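Local coordinates for protein rRNA adenine N-6-methyltransferase (Saccharopolyspora erythraea, PDB 6NVM) that dimethylates a single adenine of 23S ribosomal RNA at N6, using S-adenosyl-L-methionine, and so lowers the affinity of ribosomes for macrolide, lincosamide and streptogramin B antibiotics, at residues A128-G139 with W152-T163. Numbering follows the deposited sequence.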
loop_
_atom_site.group_PDB
_atom_site.type_symbol
_atom_site.label_atom_id
_atom_site.label_comp_id
_atom_site.label_asym_id
_atom_site.label_seq_id
_atom_site.Cartn_x
_atom_site.Cartn_y
_atom_site.Cartn_z
ATOM N N ALA A 128 -0.730 -2.220 17.208
ATOM C CA ALA A 128 -0.004 -3.480 17.242
ATOM C C ALA A 128 1.406 -3.311 16.674
ATOM O O ALA A 128 1.649 -2.498 15.783
ATOM C CB ALA A 128 -0.756 -4.549 16.452
ATOM N N GLU A 129 2.345 -4.080 17.227
ATOM C CA GLU A 129 3.713 -4.137 16.724
ATOM C C GLU A 129 3.818 -5.193 15.630
ATOM O O GLU A 129 3.217 -6.262 15.747
ATOM C CB GLU A 129 4.690 -4.483 17.847
ATOM C CG GLU A 129 4.979 -3.344 18.803
ATOM C CD GLU A 129 5.946 -2.324 18.222
ATOM O OE1 GLU A 129 6.825 -2.714 17.422
ATOM O OE2 GLU A 129 5.826 -1.130 18.568
ATOM N N PRO A 130 4.562 -4.958 14.549
ATOM C CA PRO A 130 4.760 -6.021 13.570
ATOM C C PRO A 130 5.651 -7.109 14.137
ATOM O O PRO A 130 6.469 -6.855 15.038
ATOM C CB PRO A 130 5.437 -5.297 12.391
ATOM C CG PRO A 130 6.111 -4.153 13.008
ATOM C CD PRO A 130 5.229 -3.712 14.137
ATOM N N PRO A 131 5.525 -8.344 13.649
ATOM C CA PRO A 131 6.401 -9.406 14.132
ATOM C C PRO A 131 7.819 -9.209 13.628
ATOM O O PRO A 131 8.035 -8.628 12.550
ATOM C CB PRO A 131 5.768 -10.683 13.549
ATOM C CG PRO A 131 4.994 -10.221 12.376
ATOM C CD PRO A 131 4.511 -8.838 12.706
ATOM N N PRO A 132 8.824 -9.683 14.371
ATOM C CA PRO A 132 10.216 -9.452 13.959
ATOM C C PRO A 132 10.729 -10.486 12.968
ATOM O O PRO A 132 11.901 -10.871 13.002
ATOM C CB PRO A 132 10.977 -9.522 15.286
ATOM C CG PRO A 132 10.202 -10.524 16.080
ATOM C CD PRO A 132 8.747 -10.348 15.684
ATOM N N GLU A 133 9.856 -10.935 12.082
ATOM C CA GLU A 133 10.186 -11.893 11.035
ATOM C C GLU A 133 9.382 -11.519 9.796
ATOM O O GLU A 133 8.437 -10.724 9.899
ATOM C CB GLU A 133 9.865 -13.323 11.479
ATOM C CG GLU A 133 8.404 -13.516 11.885
ATOM C CD GLU A 133 8.031 -14.969 12.138
ATOM O OE1 GLU A 133 8.529 -15.857 11.415
ATOM O OE2 GLU A 133 7.229 -15.223 13.062
ATOM N N PRO A 134 9.715 -12.048 8.621
ATOM C CA PRO A 134 8.918 -11.734 7.431
ATOM C C PRO A 134 7.462 -12.128 7.640
ATOM O O PRO A 134 7.158 -13.128 8.293
ATOM C CB PRO A 134 9.582 -12.559 6.322
ATOM C CG PRO A 134 10.968 -12.816 6.815
ATOM C CD PRO A 134 10.848 -12.936 8.306
ATOM N N PHE A 135 6.560 -11.322 7.088
ATOM C CA PHE A 135 5.133 -11.565 7.255
ATOM C C PHE A 135 4.387 -10.835 6.151
ATOM O O PHE A 135 4.954 -10.013 5.426
ATOM C CB PHE A 135 4.643 -11.108 8.632
ATOM C CG PHE A 135 4.505 -9.612 8.757
ATOM C CD1 PHE A 135 5.621 -8.819 8.937
ATOM C CD2 PHE A 135 3.256 -9.007 8.687
ATOM C CE1 PHE A 135 5.503 -7.431 9.044
ATOM C CE2 PHE A 135 3.129 -7.622 8.797
ATOM C CZ PHE A 135 4.261 -6.840 8.974
ATOM N N ALA A 136 3.103 -11.157 6.032
ATOM C CA ALA A 136 2.201 -10.475 5.124
ATOM C C ALA A 136 1.036 -9.895 5.910
ATOM O O ALA A 136 0.618 -10.450 6.929
ATOM C CB ALA A 136 1.677 -11.426 4.042
ATOM N N PHE A 137 0.525 -8.761 5.435
ATOM C CA PHE A 137 -0.674 -8.149 5.986
ATOM C C PHE A 137 -1.808 -8.283 4.985
ATOM O O PHE A 137 -1.608 -8.078 3.785
ATOM C CB PHE A 137 -0.460 -6.664 6.304
ATOM C CG PHE A 137 -1.725 -5.950 6.661
ATOM C CD1 PHE A 137 -2.229 -6.017 7.949
ATOM C CD2 PHE A 137 -2.431 -5.242 5.711
ATOM C CE1 PHE A 137 -3.400 -5.372 8.290
ATOM C CE2 PHE A 137 -3.610 -4.586 6.048
ATOM C CZ PHE A 137 -4.090 -4.654 7.341
ATOM N N VAL A 138 -2.993 -8.626 5.483
ATOM C CA VAL A 138 -4.219 -8.627 4.689
ATOM C C VAL A 138 -5.289 -7.900 5.485
ATOM O O VAL A 138 -5.416 -8.113 6.695
ATOM C CB VAL A 138 -4.681 -10.061 4.347
ATOM C CG1 VAL A 138 -5.977 -10.030 3.555
ATOM C CG2 VAL A 138 -3.612 -10.794 3.572
ATOM N N GLY A 139 -6.075 -7.056 4.828
ATOM C CA GLY A 139 -7.064 -6.299 5.571
ATOM C C GLY A 139 -8.173 -5.747 4.709
ATOM O O GLY A 139 -7.963 -5.368 3.552
ATOM N N TRP A 152 1.135 2.029 8.651
ATOM C CA TRP A 152 1.541 0.892 9.472
ATOM C C TRP A 152 2.365 -0.094 8.651
ATOM O O TRP A 152 3.429 -0.552 9.083
ATOM C CB TRP A 152 0.300 0.211 10.058
ATOM C CG TRP A 152 0.596 -0.832 11.097
ATOM C CD1 TRP A 152 0.513 -0.683 12.449
ATOM C CD2 TRP A 152 1.016 -2.187 10.869
ATOM N NE1 TRP A 152 0.859 -1.857 13.078
ATOM C CE2 TRP A 152 1.175 -2.792 12.129
ATOM C CE3 TRP A 152 1.282 -2.941 9.723
ATOM C CZ2 TRP A 152 1.579 -4.116 12.275
ATOM C CZ3 TRP A 152 1.681 -4.257 9.872
ATOM C CH2 TRP A 152 1.824 -4.829 11.136
ATOM N N CYS A 153 1.886 -0.413 7.446
ATOM C CA CYS A 153 2.578 -1.369 6.584
ATOM C C CYS A 153 3.897 -0.808 6.063
ATOM O O CYS A 153 4.907 -1.521 6.022
ATOM C CB CYS A 153 1.673 -1.760 5.419
ATOM S SG CYS A 153 0.179 -2.665 5.900
ATOM N N LEU A 154 3.908 0.460 5.635
ATOM C CA LEU A 154 5.145 1.047 5.132
ATOM C C LEU A 154 6.231 1.064 6.193
ATOM O O LEU A 154 7.418 0.965 5.867
ATOM C CB LEU A 154 4.891 2.468 4.635
ATOM C CG LEU A 154 4.012 2.575 3.393
ATOM C CD1 LEU A 154 3.668 4.033 3.138
ATOM C CD2 LEU A 154 4.714 1.966 2.181
ATOM N N GLU A 155 5.851 1.169 7.465
ATOM C CA GLU A 155 6.826 1.287 8.538
ATOM C C GLU A 155 7.258 -0.054 9.125
ATOM O O GLU A 155 8.179 -0.080 9.944
ATOM C CB GLU A 155 6.264 2.185 9.645
ATOM C CG GLU A 155 6.075 3.639 9.190
ATOM C CD GLU A 155 6.014 4.621 10.347
ATOM O OE1 GLU A 155 6.775 4.434 11.323
ATOM O OE2 GLU A 155 5.210 5.578 10.280
ATOM N N ALA A 156 6.641 -1.161 8.723
ATOM C CA ALA A 156 7.032 -2.475 9.223
ATOM C C ALA A 156 8.231 -2.998 8.437
ATOM O O ALA A 156 8.081 -3.378 7.273
ATOM C CB ALA A 156 5.865 -3.452 9.119
ATOM N N PRO A 157 9.429 -3.049 9.025
ATOM C CA PRO A 157 10.621 -3.337 8.211
ATOM C C PRO A 157 10.675 -4.747 7.642
ATOM O O PRO A 157 11.400 -4.955 6.660
ATOM C CB PRO A 157 11.784 -3.082 9.181
ATOM C CG PRO A 157 11.198 -3.227 10.534
ATOM C CD PRO A 157 9.778 -2.748 10.425
ATOM N N THR A 158 9.957 -5.715 8.211
ATOM C CA THR A 158 10.008 -7.094 7.729
ATOM C C THR A 158 8.821 -7.477 6.855
ATOM O O THR A 158 8.727 -8.638 6.442
ATOM C CB THR A 158 10.081 -8.083 8.900
ATOM O OG1 THR A 158 8.829 -8.094 9.589
ATOM C CG2 THR A 158 11.207 -7.730 9.878
ATOM N N ILE A 159 7.907 -6.552 6.567
ATOM C CA ILE A 159 6.743 -6.911 5.768
ATOM C C ILE A 159 7.196 -7.316 4.373
ATOM O O ILE A 159 8.173 -6.778 3.831
ATOM C CB ILE A 159 5.733 -5.753 5.716
ATOM C CG1 ILE A 159 4.385 -6.241 5.187
ATOM C CG2 ILE A 159 6.241 -4.609 4.834
ATOM C CD1 ILE A 159 3.244 -5.262 5.415
ATOM N N GLU A 160 6.497 -8.294 3.794
ATOM C CA GLU A 160 6.689 -8.667 2.396
ATOM C C GLU A 160 5.625 -8.037 1.512
ATOM O O GLU A 160 5.949 -7.279 0.593
ATOM C CB GLU A 160 6.666 -10.192 2.222
ATOM C CG GLU A 160 7.888 -10.887 2.746
ATOM C CD GLU A 160 8.043 -12.296 2.193
ATOM O OE1 GLU A 160 7.125 -12.774 1.492
ATOM O OE2 GLU A 160 9.089 -12.919 2.456
ATOM N N THR A 161 4.355 -8.350 1.771
ATOM C CA THR A 161 3.247 -7.811 1.003
ATOM C C THR A 161 2.148 -7.344 1.940
ATOM O O THR A 161 2.000 -7.845 3.061
ATOM C CB THR A 161 2.655 -8.844 0.037
ATOM O OG1 THR A 161 2.020 -9.883 0.792
ATOM C CG2 THR A 161 3.738 -9.425 -0.840
ATOM N N ALA A 162 1.378 -6.370 1.461
ATOM C CA ALA A 162 0.185 -5.898 2.145
ATOM C C ALA A 162 -0.928 -5.866 1.113
ATOM O O ALA A 162 -0.813 -5.175 0.096
ATOM C CB ALA A 162 0.391 -4.516 2.767
ATOM N N THR A 163 -1.984 -6.631 1.361
ATOM C CA THR A 163 -3.121 -6.736 0.459
ATOM C C THR A 163 -4.318 -6.133 1.176
ATOM O O THR A 163 -4.668 -6.573 2.276
ATOM C CB THR A 163 -3.376 -8.194 0.077
ATOM O OG1 THR A 163 -2.202 -8.725 -0.550
ATOM C CG2 THR A 163 -4.547 -8.314 -0.888
HETATM O O HOH W 1 -0.654 -9.596 1.553
#
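Phe135 packs against Ile159 in the buried part of the contact between 128-139 and 152-163. CG1 of Ile159 lies over one face of the Phe135 ring, 4.2 Å from its centroid, in a CH-pi contact. Pro131 CD covers the opposite face. A chi1 of 76° turns the ring across toward 152-163 and into this place between Pro131 and Ile159. At the ring edge sit Ala156 CB and Thr158 OG1. Pro130 CB packs against the same Ala156 CB at 3.8 Å. Trp152 meets the Phe135 ring rim to rim, with CZ3 3.8 Å from Phe135 CZ and the planes nearly perpendicular at 85°. Further along the same face of the sheet, Cys153 SG approaches the Phe137 ring obliquely, 3.7 Å from CD2. Phe125 meets the rings of both Phe137 and Trp152.

The two strands are neighbours in the central sheet of a Rossmann-like class I methyltransferase. They are joined by helix 146-155 in a beta-alpha-beta crossover. Phe137 N donates to Thr161 O, and Phe137 O accepts from Thr163 N. Glu160 N binds Phe135 O at 2.8 Å. Gly139 N donates to Thr163 O, and the pairing continues to Val165. Gly139 directly precedes Ala140, a predicted S-adenosyl-L-methionine-binding residue. A water donates to Phe137 O and also hydrogen-bonds the hydroxyls of Thr161 and Thr163.

The loop side is more exposed, but two hydrogen bonds still pin it. Thr158 OG1 donates to Glu133 O at 2.7 Å, from above the carbonyl plane. Trp152 NE1 donates to Ala128 O at 2.9 Å, with the acceptor near the indole plane. Pro134 and Glu160 form the solvent edge. Pro134 CB is 3.9 Å from Glu160 OE2, while that carboxylate forms a salt bridge with Arg69.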